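Local coordinates for protein particle-associated glycoside hydrolase (Acinetobacter phage Fri1, PDB 6C72) that probably degrades the capsular polysaccharide of Acinetobacter baumannii as a trimeric tailspike depolymerase, helping the phage enter its host, at residues 39-44 with 51-56; 66-71 with 93-98; 257-262 with 278-283; 315-320 with 348-353; 503-508 with 591-596. All coordinates share one frame; numbering follows the deposited sequence.

The five contacts follow one another along the chain and along the length of the spike. Contacts 1 and 2 lie in the N-terminal part, with centres about 10 Å apart. They touch directly, and both reach the same five-stranded mixed sheet. Contact 3 lies about 33 Å from contact 2, centre to centre. Contacts 3 and 4 have centres about 10 Å apart, and they touch. They belong to successive parallel strands, with 280-283 beside 312-318, as in the parallel beta-helix of many tailspikes. Contact 5 is in the C-terminal part, about 101 Å from contact 1 between centres. It joins strands of a four-stranded antiparallel sheet. Together they sample an elongated subunit that packs as a trimer.

Contact 1: 39-44 with 51-56; sequences ATTTSY and GGATYL
Tyr55 lies across from Ala39 and Thr41, and its side chain passes Ala39 and crosses that of Thr41 at about a right angle. Its CB sits 4.4 Å from the CB of Ala39. The ring follows, with CD1 at 3.9 Å from Ala39 O, which lies in the ring plane at the edge. CE1 comes within 3.7 Å of Thr41 CG2. At the tip, Tyr55 OH takes a hydrogen bond of 2.8 Å from water 1. The same water donates to Gly51 O, so it links the Tyr55 hydroxyl to the start of its own segment.

Strands 39-41 and 54-56 run antiparallel. Ala39 and Tyr55 form a hydrogen-bonded pair with bonds in both directions. Next comes the non-hydrogen-bonded pair Thr40 and Thr54. Thr41 N donates to Ala53 O at 3.0 Å, in the carbonyl plane. Thr41 OG1 accepts from Ala53 N at 2.9 Å. It can do so because chi1 is 55°, which sets OG1 between backbone N and carbonyl carbon. Water 2 donates to Thr42 O and accepts from Gly52 N. Tyr44 OH is bonded to Gly67 O, while helix 24-27 and strand 80-83 press on Tyr55. The chemistry implies a strand pair in which, around Thr41, a hydroxyl and beyond it a bridging water stand in for backbone partners.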
# COMPACT_ATOMS: atom_id res chain seq x y z
N ALA A 39 -53.36 -2.50 -3.98
CA ALA A 39 -53.64 -1.54 -5.04
C ALA A 39 -52.35 -1.21 -5.77
O ALA A 39 -51.28 -1.12 -5.16
CB ALA A 39 -54.26 -0.25 -4.51
N THR A 40 -52.46 -1.03 -7.09
CA THR A 40 -51.31 -0.75 -7.94
C THR A 40 -51.65 0.42 -8.86
O THR A 40 -52.63 0.36 -9.60
CB THR A 40 -50.90 -1.99 -8.73
OG1 THR A 40 -50.31 -2.94 -7.84
CG2 THR A 40 -49.90 -1.63 -9.83
N THR A 41 -50.86 1.49 -8.77
CA THR A 41 -51.01 2.64 -9.65
C THR A 41 -50.20 2.44 -10.92
O THR A 41 -49.10 1.90 -10.90
CB THR A 41 -50.54 3.92 -8.96
OG1 THR A 41 -49.20 3.76 -8.49
CG2 THR A 41 -51.46 4.28 -7.80
N THR A 42 -50.79 2.87 -12.04
CA THR A 42 -50.08 2.85 -13.32
C THR A 42 -48.96 3.88 -13.34
O THR A 42 -47.84 3.58 -13.77
CB THR A 42 -51.07 3.15 -14.45
OG1 THR A 42 -52.02 2.08 -14.57
CG2 THR A 42 -50.33 3.35 -15.76
N SER A 43 -49.25 5.10 -12.91
CA SER A 43 -48.28 6.17 -12.76
C SER A 43 -48.60 6.95 -11.50
O SER A 43 -49.63 6.73 -10.86
CB SER A 43 -48.28 7.12 -13.96
OG SER A 43 -48.31 6.40 -15.17
N TYR A 44 -47.72 7.89 -11.15
CA TYR A 44 -48.11 8.86 -10.14
C TYR A 44 -49.07 9.89 -10.73
O TYR A 44 -50.21 10.01 -10.29
CB TYR A 44 -46.89 9.55 -9.54
CG TYR A 44 -47.18 10.27 -8.24
CD1 TYR A 44 -47.82 11.50 -8.22
CD2 TYR A 44 -46.82 9.71 -7.02
CE1 TYR A 44 -48.08 12.14 -7.04
CE2 TYR A 44 -47.06 10.34 -5.84
CZ TYR A 44 -47.69 11.56 -5.85
OH TYR A 44 -47.93 12.18 -4.67
N GLY A 51 -43.67 6.68 -11.72
CA GLY A 51 -44.16 6.80 -10.37
C GLY A 51 -45.13 5.75 -9.90
O GLY A 51 -45.60 5.84 -8.76
N GLY A 52 -45.47 4.76 -10.73
CA GLY A 52 -46.34 3.70 -10.28
C GLY A 52 -45.78 2.98 -9.06
O GLY A 52 -44.57 2.92 -8.85
N ALA A 53 -46.68 2.45 -8.24
CA ALA A 53 -46.28 1.84 -6.98
C ALA A 53 -47.37 0.89 -6.49
O ALA A 53 -48.43 0.73 -7.12
CB ALA A 53 -45.96 2.91 -5.94
N THR A 54 -47.09 0.23 -5.37
CA THR A 54 -47.98 -0.72 -4.74
C THR A 54 -48.34 -0.22 -3.35
O THR A 54 -47.48 0.25 -2.60
CB THR A 54 -47.34 -2.11 -4.65
OG1 THR A 54 -47.11 -2.59 -5.98
CG2 THR A 54 -48.24 -3.09 -3.92
N TYR A 55 -49.62 -0.34 -3.00
CA TYR A 55 -50.15 0.20 -1.76
C TYR A 55 -50.95 -0.85 -1.01
O TYR A 55 -51.46 -1.80 -1.60
CB TYR A 55 -51.02 1.43 -2.03
CG TYR A 55 -50.30 2.55 -2.75
CD1 TYR A 55 -50.15 2.52 -4.14
CD2 TYR A 55 -49.78 3.64 -2.05
CE1 TYR A 55 -49.48 3.54 -4.80
CE2 TYR A 55 -49.13 4.66 -2.71
CZ TYR A 55 -48.98 4.61 -4.09
OH TYR A 55 -48.34 5.62 -4.74
N LEU A 56 -51.04 -0.67 0.30
CA LEU A 56 -51.86 -1.51 1.17
C LEU A 56 -52.91 -0.64 1.87
O LEU A 56 -52.59 0.43 2.39
CB LEU A 56 -51.01 -2.25 2.21
CG LEU A 56 -50.05 -3.32 1.71
CD1 LEU A 56 -49.39 -4.05 2.88
CD2 LEU A 56 -50.76 -4.30 0.80
O HOH W 1 -48.21 5.79 -7.56
O HOH W 2 -44.76 4.06 -13.72

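Contact 2: 66-71 with 93-98; sequences DGLSVI and TQAGLR
Leu68 packs on Ala95, and this is the apolar part of the contact. Leu68 CD1 reaches Ala95 CB at 3.5 Å, and its CB is 3.8 Å from the same methyl. With CG anti to the backbone N (chi1 170°), the isobutyl end swings toward the 3-10 segment 93-95.

Backbone contacts come next. Ala95 CA makes a CA-H...O contact with Gly67 O, 3.4 Å. Two waters do the polar bridging. Water 3 donates to Asp66 O and Ala95 O. Water 4 donates to both Leu68 O and Gln94 O, 2.8 Å from each.

The loop 66-69 leading into strand 70-71 is shaped by its own carboxylate. Asp66 OD1 accepts from Leu68 N at 2.9 Å, an Asx turn, and from Val70 N at 2.7 Å. These two donors approach from opposite faces of the carboxylate plane. Asp66 OD2 accepts from Ser69 N through its syn lone pair, and also from Ser69 OG. Four bonds thus hold the group.

The contact sets this Asx-turn loop, just before an edge strand of the N-terminal mixed sheet, against the 3-10 segment after strand 89-91. Gln94 NE2 is bonded to Gly52 O. Helix 110-122 packs on Leu68 and Ala95, strand 80-83 touches Leu68 and Val70, and helix 24-27 lies against Ile71.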
# COMPACT_ATOMS: atom_id res chain seq x y z
N ASP A 66 -49.13 12.62 2.58
CA ASP A 66 -47.80 13.14 2.27
C ASP A 66 -47.44 12.96 0.80
O ASP A 66 -46.31 13.28 0.41
CB ASP A 66 -46.76 12.46 3.16
CG ASP A 66 -46.55 11.00 2.79
OD1 ASP A 66 -47.44 10.41 2.13
OD2 ASP A 66 -45.49 10.44 3.13
N GLY A 67 -48.38 12.46 -0.01
CA GLY A 67 -48.11 12.21 -1.41
C GLY A 67 -47.04 11.17 -1.67
O GLY A 67 -46.51 11.11 -2.78
N LEU A 68 -46.72 10.34 -0.67
CA LEU A 68 -45.66 9.35 -0.77
C LEU A 68 -46.03 8.08 -0.00
O LEU A 68 -46.42 7.08 -0.61
CB LEU A 68 -44.35 9.95 -0.24
CG LEU A 68 -43.13 9.07 -0.00
CD1 LEU A 68 -42.74 8.30 -1.24
CD2 LEU A 68 -41.98 9.93 0.47
N SER A 69 -45.92 8.12 1.33
CA SER A 69 -46.18 6.93 2.13
C SER A 69 -47.65 6.78 2.51
O SER A 69 -48.12 5.65 2.70
CB SER A 69 -45.33 6.96 3.40
OG SER A 69 -45.74 8.01 4.26
N VAL A 70 -48.38 7.89 2.63
CA VAL A 70 -49.78 7.88 3.04
C VAL A 70 -50.60 8.58 1.96
O VAL A 70 -50.44 9.78 1.74
CB VAL A 70 -49.97 8.58 4.40
CG1 VAL A 70 -51.45 8.66 4.76
CG2 VAL A 70 -49.22 7.83 5.48
N ILE A 71 -51.48 7.82 1.31
CA ILE A 71 -52.38 8.36 0.30
C ILE A 71 -53.79 8.32 0.89
O ILE A 71 -54.43 7.26 0.94
CB ILE A 71 -52.30 7.58 -1.03
CG1 ILE A 71 -50.85 7.56 -1.54
CG2 ILE A 71 -53.22 8.19 -2.08
CD1 ILE A 71 -50.22 8.94 -1.70
N THR A 93 -39.98 9.35 -8.18
CA THR A 93 -41.22 9.56 -8.92
C THR A 93 -42.43 9.04 -8.15
O THR A 93 -43.55 9.53 -8.35
CB THR A 93 -41.15 8.91 -10.29
OG1 THR A 93 -40.78 7.53 -10.14
CG2 THR A 93 -40.15 9.63 -11.20
N GLN A 94 -42.24 8.05 -7.28
CA GLN A 94 -43.35 7.53 -6.50
C GLN A 94 -43.75 8.45 -5.35
O GLN A 94 -44.69 8.12 -4.61
CB GLN A 94 -43.01 6.13 -5.97
CG GLN A 94 -42.77 5.11 -7.09
CD GLN A 94 -42.20 3.79 -6.61
OE1 GLN A 94 -41.30 3.75 -5.76
NE2 GLN A 94 -42.71 2.69 -7.14
N ALA A 95 -43.07 9.59 -5.18
CA ALA A 95 -43.51 10.66 -4.30
C ALA A 95 -43.99 11.87 -5.09
O ALA A 95 -44.25 12.93 -4.49
CB ALA A 95 -42.40 11.08 -3.35
N GLY A 96 -44.11 11.76 -6.40
CA GLY A 96 -44.59 12.84 -7.22
C GLY A 96 -43.53 13.62 -7.96
O GLY A 96 -43.86 14.57 -8.66
N LEU A 97 -42.25 13.26 -7.82
CA LEU A 97 -41.20 13.99 -8.52
C LEU A 97 -41.42 13.90 -10.03
O LEU A 97 -41.70 12.83 -10.57
CB LEU A 97 -39.84 13.43 -8.13
CG LEU A 97 -38.64 14.25 -8.61
CD1 LEU A 97 -37.81 14.68 -7.40
CD2 LEU A 97 -37.81 13.45 -9.57
N ARG A 98 -41.31 15.04 -10.71
CA ARG A 98 -41.54 15.07 -12.15
C ARG A 98 -40.28 14.66 -12.89
O ARG A 98 -39.22 15.26 -12.70
CB ARG A 98 -42.00 16.46 -12.60
CG ARG A 98 -43.46 16.81 -12.27
CD ARG A 98 -43.82 18.26 -12.70
NE ARG A 98 -43.77 18.45 -14.15
CZ ARG A 98 -44.06 19.59 -14.79
NH1 ARG A 98 -44.43 20.67 -14.10
NH2 ARG A 98 -43.99 19.64 -16.12
O HOH W 3 -44.46 13.90 -1.95
O HOH W 4 -47.06 7.60 -3.31

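Contact 3: 257-262 with 278-283; sequences HYFENC and HDVTFK. With ZN (zinc ion), chain M; ZN (zinc ion), chain H.
His257 N donates to Asp279 O, the first of five backbone hydrogen bonds that join 257-261 to the parallel residues 279-283. His278 comes just before the corner at Asp279. Its NE2 binds a zinc ion at 2.0 Å, which also carries four waters. Its ND1 donates to Asp279 OD1 at 2.8 Å, within the ring plane and on the anti lone pair of the carboxylate. This fixes the rotation of the imidazole.

Val280 then sets CG1 3.9 Å from Phe259 CE1. Thr281 meets the ring of Tyr258, CB to CD1 at 3.9 Å, while its backbone bonds both His257 O and Phe259 N. Phe282 lies side by side with Phe259. The planes are near parallel, at 12°, but slid apart, so the rings barely overlap. Phe259 CD1 sits over one face of Phe282, 3.5 Å from CE2.

In Lys283 the bend at chi3 (-84°) carries CE to 3.4 Å from Tyr258 OH. That hydroxyl donates to Glu260 OE1 at 2.8 Å, from above the carboxylate plane. The chemistry implies two characters. Val280, Phe259 and Phe282 make an apolar face, probably turned to the inside of a parallel beta-helix. On the polar face the Glu260 carboxylate is held by Tyr258 OH at OE1, and at OE2 by a second zinc ion and Asn256 of a neighbouring subunit.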
# COMPACT_ATOMS: atom_id res chain seq x y z
N HIS A 257 -14.19 8.14 3.73
CA HIS A 257 -14.91 8.55 2.54
C HIS A 257 -14.24 7.97 1.30
O HIS A 257 -13.02 8.03 1.16
CB HIS A 257 -14.98 10.07 2.44
CG HIS A 257 -15.61 10.71 3.64
ND1 HIS A 257 -16.82 10.28 4.16
CD2 HIS A 257 -15.22 11.76 4.40
CE1 HIS A 257 -17.14 11.04 5.19
NE2 HIS A 257 -16.19 11.94 5.36
N TYR A 258 -15.06 7.47 0.39
CA TYR A 258 -14.55 6.74 -0.76
C TYR A 258 -15.20 7.27 -2.03
O TYR A 258 -16.43 7.40 -2.10
CB TYR A 258 -14.81 5.25 -0.60
CG TYR A 258 -14.21 4.44 -1.70
CD1 TYR A 258 -12.86 4.15 -1.70
CD2 TYR A 258 -14.99 3.99 -2.75
CE1 TYR A 258 -12.30 3.41 -2.73
CE2 TYR A 258 -14.45 3.26 -3.77
CZ TYR A 258 -13.10 2.98 -3.76
OH TYR A 258 -12.55 2.25 -4.78
N PHE A 259 -14.38 7.56 -3.03
CA PHE A 259 -14.83 8.07 -4.32
C PHE A 259 -14.16 7.28 -5.43
O PHE A 259 -12.93 7.11 -5.42
CB PHE A 259 -14.52 9.57 -4.48
CG PHE A 259 -15.05 10.41 -3.35
CD1 PHE A 259 -14.31 10.57 -2.18
CD2 PHE A 259 -16.28 11.03 -3.46
CE1 PHE A 259 -14.79 11.34 -1.13
CE2 PHE A 259 -16.78 11.82 -2.42
CZ PHE A 259 -16.02 11.97 -1.24
N GLU A 260 -14.96 6.79 -6.37
CA GLU A 260 -14.42 6.05 -7.51
C GLU A 260 -15.15 6.44 -8.78
O GLU A 260 -16.36 6.63 -8.76
CB GLU A 260 -14.53 4.54 -7.31
CG GLU A 260 -13.77 3.76 -8.36
CD GLU A 260 -13.83 2.27 -8.11
OE1 GLU A 260 -14.21 1.88 -6.98
OE2 GLU A 260 -13.51 1.50 -9.04
N ASN A 261 -14.41 6.58 -9.87
CA ASN A 261 -15.00 6.87 -11.18
C ASN A 261 -15.79 8.17 -11.15
O ASN A 261 -16.86 8.27 -11.74
CB ASN A 261 -15.89 5.71 -11.65
CG ASN A 261 -15.11 4.42 -11.82
OD1 ASN A 261 -14.12 4.38 -12.55
ND2 ASN A 261 -15.55 3.36 -11.14
N CYS A 262 -15.29 9.15 -10.41
CA CYS A 262 -15.94 10.45 -10.31
C CYS A 262 -15.12 11.50 -11.05
O CYS A 262 -13.90 11.41 -11.13
CB CYS A 262 -16.12 10.87 -8.84
SG CYS A 262 -17.31 9.85 -7.91
N HIS A 278 -10.50 12.83 7.66
CA HIS A 278 -9.36 11.94 7.51
C HIS A 278 -9.81 10.63 6.87
O HIS A 278 -11.00 10.32 6.80
CB HIS A 278 -8.61 11.70 8.85
CG HIS A 278 -9.39 10.94 9.89
ND1 HIS A 278 -9.28 9.58 10.05
CD2 HIS A 278 -10.25 11.36 10.84
CE1 HIS A 278 -10.06 9.18 11.04
NE2 HIS A 278 -10.66 10.25 11.54
N ASP A 279 -8.82 9.90 6.34
CA ASP A 279 -9.00 8.60 5.69
C ASP A 279 -9.98 8.70 4.52
O ASP A 279 -11.09 8.15 4.53
CB ASP A 279 -9.41 7.54 6.71
CG ASP A 279 -8.23 7.06 7.56
OD1 ASP A 279 -7.92 7.67 8.61
OD2 ASP A 279 -7.59 6.08 7.14
N VAL A 280 -9.53 9.40 3.49
CA VAL A 280 -10.29 9.61 2.27
C VAL A 280 -9.53 9.00 1.09
O VAL A 280 -8.31 9.16 0.98
CB VAL A 280 -10.54 11.11 2.03
CG1 VAL A 280 -11.41 11.33 0.78
CG2 VAL A 280 -11.13 11.74 3.28
N THR A 281 -10.25 8.31 0.22
CA THR A 281 -9.62 7.69 -0.94
C THR A 281 -10.35 8.09 -2.22
O THR A 281 -11.57 7.98 -2.31
CB THR A 281 -9.59 6.16 -0.81
OG1 THR A 281 -8.77 5.81 0.32
CG2 THR A 281 -9.01 5.53 -2.06
N PHE A 282 -9.58 8.54 -3.20
CA PHE A 282 -10.04 8.76 -4.56
C PHE A 282 -9.36 7.73 -5.45
O PHE A 282 -8.13 7.62 -5.43
CB PHE A 282 -9.73 10.17 -5.04
CG PHE A 282 -10.41 11.26 -4.24
CD1 PHE A 282 -9.80 11.78 -3.10
CD2 PHE A 282 -11.63 11.77 -4.64
CE1 PHE A 282 -10.42 12.80 -2.36
CE2 PHE A 282 -12.25 12.78 -3.92
CZ PHE A 282 -11.64 13.30 -2.77
N LYS A 283 -10.15 6.97 -6.20
CA LYS A 283 -9.64 5.98 -7.14
C LYS A 283 -10.26 6.22 -8.51
O LYS A 283 -11.49 6.26 -8.63
CB LYS A 283 -9.94 4.56 -6.67
CG LYS A 283 -9.29 3.49 -7.54
CD LYS A 283 -10.05 2.18 -7.40
CE LYS A 283 -9.58 1.40 -6.19
NZ LYS A 283 -8.37 0.56 -6.53
ZN ZN M . -12.93 -0.67 -8.26
ZN ZN H . -12.03 10.23 13.06
O HOH W 5 -12.65 12.23 13.10
O HOH W 6 -10.53 9.95 14.73
O HOH W 7 -13.19 10.34 15.04
O HOH W 8 -13.07 8.21 12.82
O HOH W 9 -11.31 -1.05 -9.64

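Contact 4: 315-320 with 348-353; sequences VTLINC and VKFLNC
Leu317 and Phe350 lie side by side and point the same way, with Leu317 CD1 3.6 Å from Phe350 CE1. Val315 and Val348 pair next to them, and together they give an apolar face. On the other face, Thr316 CG2 is 4.0 Å from Leu351 CD1.

Backbone hydrogen bonds join the two parallel strands. Lys349 N bonds Val315 O, Leu317 N bonds Lys349 O, and Leu351 N bonds Leu317 O. Asn319 N adds a fourth bond to Leu351 O at 2.8 Å. Past the strands the two segments stay in step. Asn319 and Asn352 both have positive phi (54° and 56°). Asn319 CA makes a CA-H...O contact of 3.2 Å with Asn352 O. Cys320 N gives a weak bond to Cys353 SG, 3.6 Å long.

Water and polar ends close the account. Water 10 accepts from Lys349 NZ at 3.0 Å and lies 3.0 Å from Thr316 OG1. Lys349 NZ also bonds Asn347. Asn319 OD1 pairs with Arg354, and Asn352 ND2 with Asp279 of a neighbouring subunit.

The chemistry is consistent with successive coils of a parallel beta-helix, in which Val, Asn and Cys stack on their like. One asparagine at the turn reaches across to another subunit.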
# COMPACT_ATOMS: atom_id res chain seq x y z
N VAL A 315 -4.97 10.67 3.24
CA VAL A 315 -5.65 10.83 1.96
C VAL A 315 -4.86 10.08 0.90
O VAL A 315 -3.63 10.24 0.81
CB VAL A 315 -5.80 12.31 1.57
CG1 VAL A 315 -6.55 12.44 0.24
CG2 VAL A 315 -6.50 13.09 2.69
N THR A 316 -5.55 9.27 0.11
CA THR A 316 -4.90 8.50 -0.93
C THR A 316 -5.59 8.77 -2.26
O THR A 316 -6.80 8.56 -2.39
CB THR A 316 -4.91 7.00 -0.60
OG1 THR A 316 -4.30 6.80 0.68
CG2 THR A 316 -4.12 6.22 -1.63
N LEU A 317 -4.80 9.20 -3.24
CA LEU A 317 -5.28 9.44 -4.59
C LEU A 317 -4.59 8.44 -5.53
O LEU A 317 -3.37 8.53 -5.76
CB LEU A 317 -4.99 10.89 -4.99
CG LEU A 317 -5.62 11.87 -3.99
CD1 LEU A 317 -4.56 12.62 -3.16
CD2 LEU A 317 -6.59 12.83 -4.68
N ILE A 318 -5.36 7.48 -6.04
CA ILE A 318 -4.84 6.38 -6.85
C ILE A 318 -5.39 6.54 -8.26
O ILE A 318 -6.61 6.61 -8.45
CB ILE A 318 -5.25 5.01 -6.28
CG1 ILE A 318 -5.09 4.98 -4.76
CG2 ILE A 318 -4.47 3.90 -6.94
CD1 ILE A 318 -5.87 3.84 -4.08
N ASN A 319 -4.49 6.57 -9.24
CA ASN A 319 -4.88 6.58 -10.66
C ASN A 319 -5.86 7.71 -10.94
O ASN A 319 -6.87 7.54 -11.62
CB ASN A 319 -5.45 5.22 -11.07
CG ASN A 319 -5.68 5.11 -12.56
OD1 ASN A 319 -5.05 5.81 -13.35
ND2 ASN A 319 -6.59 4.23 -12.95
N CYS A 320 -5.57 8.89 -10.41
CA CYS A 320 -6.39 10.07 -10.62
C CYS A 320 -5.71 11.00 -11.62
O CYS A 320 -4.50 10.90 -11.85
CB CYS A 320 -6.64 10.81 -9.30
SG CYS A 320 -7.67 9.88 -8.13
N VAL A 348 -0.55 12.09 2.91
CA VAL A 348 -1.18 12.26 1.61
C VAL A 348 -0.31 11.56 0.57
O VAL A 348 0.88 11.84 0.47
CB VAL A 348 -1.33 13.75 1.27
CG1 VAL A 348 -1.85 13.91 -0.15
CG2 VAL A 348 -2.19 14.43 2.30
N LYS A 349 -0.91 10.67 -0.21
CA LYS A 349 -0.16 9.89 -1.17
C LYS A 349 -0.72 10.12 -2.56
O LYS A 349 -1.94 10.01 -2.77
CB LYS A 349 -0.21 8.41 -0.84
CG LYS A 349 0.33 8.05 0.52
CD LYS A 349 0.21 6.56 0.69
CE LYS A 349 0.87 6.06 1.97
NZ LYS A 349 -0.10 6.07 3.07
N PHE A 350 0.16 10.41 -3.51
CA PHE A 350 -0.19 10.49 -4.93
C PHE A 350 0.41 9.27 -5.61
O PHE A 350 1.64 9.16 -5.74
CB PHE A 350 0.30 11.79 -5.56
CG PHE A 350 -0.31 13.03 -4.96
CD1 PHE A 350 -1.55 13.50 -5.41
CD2 PHE A 350 0.34 13.75 -3.98
CE1 PHE A 350 -2.13 14.65 -4.88
CE2 PHE A 350 -0.24 14.90 -3.44
CZ PHE A 350 -1.48 15.35 -3.91
N LEU A 351 -0.46 8.34 -6.01
CA LEU A 351 -0.09 7.06 -6.60
C LEU A 351 -0.72 6.93 -7.98
O LEU A 351 -1.93 7.15 -8.14
CB LEU A 351 -0.55 5.90 -5.72
CG LEU A 351 -0.22 5.95 -4.23
CD1 LEU A 351 -0.85 4.78 -3.51
CD2 LEU A 351 1.29 5.94 -4.03
N ASN A 352 0.11 6.60 -8.99
CA ASN A 352 -0.35 6.33 -10.35
C ASN A 352 -1.15 7.50 -10.93
O ASN A 352 -2.01 7.30 -11.79
CB ASN A 352 -1.18 5.04 -10.43
CG ASN A 352 -0.48 3.84 -9.81
OD1 ASN A 352 0.71 3.88 -9.50
ND2 ASN A 352 -1.21 2.74 -9.67
N CYS A 353 -0.88 8.72 -10.48
CA CYS A 353 -1.65 9.87 -10.91
C CYS A 353 -0.98 10.58 -12.08
O CYS A 353 0.23 10.44 -12.31
CB CYS A 353 -1.85 10.86 -9.76
SG CYS A 353 -2.89 10.26 -8.40
O HOH W 10 -2.47 7.86 2.78

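Contact 5: 503-508 with 591-596; sequences LTVPLR and SKVTWL
Leu503 and Trp595 lie side by side, pointing the same way from a non-hydrogen-bonded antiparallel pair. Leu503 CD2 reaches the six-membered ring of Trp595 at CZ3, 3.7 Å away. Its chi1 of 62° directs the branch to the indole. Val593 CG2 sits over one face of the indole, toward the rim, and comes within 4.3 Å of Leu503 CB.

On the reverse face, Thr504 and Thr594 form the hydrogen-bonded pair. Thr504 N donates to Thr594 O and Thr594 N to Thr504 O, each at 2.9 Å. Leu596 runs obliquely past Thr504. Leu596 CD1 lies 3.7 Å from Thr504 OG1, and that hydroxyl is hydrogen-bonded to Thr564. Pro506 CG touches Lys592 O at 3.7 Å.

Trp595 NE1 bonds Glu489, and its ring has a cation-pi contact with Arg491. Strand 594-595, the last of the chain, adds an edge to the four-stranded antiparallel sheet, beside 500-504 and then 564-569. Leu503, Val593 and Trp595 pack on Val581 of strand 576-585, in the six-stranded sheet of the C-terminal part.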
# COMPACT_ATOMS: atom_id res chain seq x y z
N LEU A 503 47.15 11.53 28.55
CA LEU A 503 46.76 10.21 28.05
C LEU A 503 47.69 9.14 28.59
O LEU A 503 48.79 9.42 29.07
CB LEU A 503 46.75 10.15 26.52
CG LEU A 503 48.07 10.41 25.78
CD1 LEU A 503 48.90 9.15 25.62
CD2 LEU A 503 47.79 11.03 24.42
N THR A 504 47.23 7.89 28.47
CA THR A 504 48.01 6.70 28.80
C THR A 504 47.88 5.72 27.65
O THR A 504 46.77 5.32 27.29
CB THR A 504 47.50 6.06 30.10
OG1 THR A 504 47.69 6.98 31.19
CG2 THR A 504 48.24 4.78 30.41
N VAL A 505 49.01 5.34 27.06
CA VAL A 505 49.02 4.43 25.92
C VAL A 505 48.84 3.00 26.43
O VAL A 505 49.30 2.68 27.54
CB VAL A 505 50.30 4.57 25.08
CG1 VAL A 505 50.40 5.97 24.48
CG2 VAL A 505 51.52 4.29 25.93
N PRO A 506 48.18 2.13 25.68
CA PRO A 506 47.96 0.76 26.16
C PRO A 506 49.23 -0.08 26.04
O PRO A 506 50.21 0.30 25.39
CB PRO A 506 46.87 0.24 25.21
CG PRO A 506 47.06 1.01 23.97
CD PRO A 506 47.56 2.37 24.37
N LEU A 507 49.19 -1.24 26.69
CA LEU A 507 50.27 -2.21 26.53
C LEU A 507 50.17 -2.88 25.16
O LEU A 507 49.24 -2.63 24.39
CB LEU A 507 50.20 -3.25 27.64
CG LEU A 507 50.59 -2.77 29.03
CD1 LEU A 507 50.14 -3.75 30.09
CD2 LEU A 507 52.09 -2.56 29.08
N ARG A 508 51.17 -3.72 24.86
CA ARG A 508 51.15 -4.56 23.66
C ARG A 508 50.82 -3.76 22.40
O ARG A 508 49.99 -4.15 21.59
CB ARG A 508 50.16 -5.71 23.80
CG ARG A 508 50.21 -6.45 25.12
CD ARG A 508 49.18 -7.56 25.09
NE ARG A 508 49.09 -8.32 26.34
CZ ARG A 508 48.32 -9.38 26.49
NH1 ARG A 508 47.57 -9.81 25.48
NH2 ARG A 508 48.28 -10.01 27.65
N SER A 591 43.91 -1.24 21.57
CA SER A 591 43.89 -0.40 20.38
C SER A 591 43.60 1.07 20.67
O SER A 591 43.66 1.89 19.74
CB SER A 591 42.85 -0.94 19.39
OG SER A 591 41.54 -0.81 19.93
N LYS A 592 43.32 1.43 21.92
CA LYS A 592 42.92 2.80 22.22
C LYS A 592 43.62 3.29 23.47
O LYS A 592 43.76 2.56 24.45
CB LYS A 592 41.39 2.90 22.41
CG LYS A 592 40.59 2.99 21.12
CD LYS A 592 39.16 2.49 21.31
CE LYS A 592 38.38 3.32 22.37
NZ LYS A 592 38.01 4.75 22.01
N VAL A 593 44.03 4.57 23.44
CA VAL A 593 44.62 5.20 24.61
C VAL A 593 43.53 5.53 25.61
O VAL A 593 42.33 5.56 25.29
CB VAL A 593 45.40 6.47 24.23
CG1 VAL A 593 46.33 6.20 23.09
CG2 VAL A 593 44.42 7.59 23.90
N THR A 594 43.94 5.80 26.85
CA THR A 594 43.04 6.32 27.87
C THR A 594 43.27 7.82 27.95
O THR A 594 44.36 8.26 28.31
CB THR A 594 43.27 5.67 29.23
OG1 THR A 594 43.11 4.25 29.12
CG2 THR A 594 42.27 6.22 30.22
N TRP A 595 42.25 8.59 27.58
CA TRP A 595 42.32 10.04 27.69
C TRP A 595 42.07 10.46 29.13
O TRP A 595 41.17 9.95 29.79
CB TRP A 595 41.29 10.69 26.77
CG TRP A 595 41.55 10.43 25.32
CD1 TRP A 595 40.87 9.56 24.52
CD2 TRP A 595 42.56 11.03 24.50
NE1 TRP A 595 41.39 9.59 23.25
CE2 TRP A 595 42.43 10.48 23.21
CE3 TRP A 595 43.56 11.98 24.74
CZ2 TRP A 595 43.25 10.85 22.15
CZ3 TRP A 595 44.39 12.34 23.69
CH2 TRP A 595 44.23 11.77 22.40
N LEU A 596 42.88 11.39 29.62
CA LEU A 596 42.80 11.81 31.01
C LEU A 596 42.21 13.21 31.15
O LEU A 596 42.29 14.02 30.22
CB LEU A 596 44.18 11.74 31.65
CG LEU A 596 44.78 10.35 31.46
CD1 LEU A 596 46.23 10.32 31.89
CD2 LEU A 596 43.95 9.32 32.22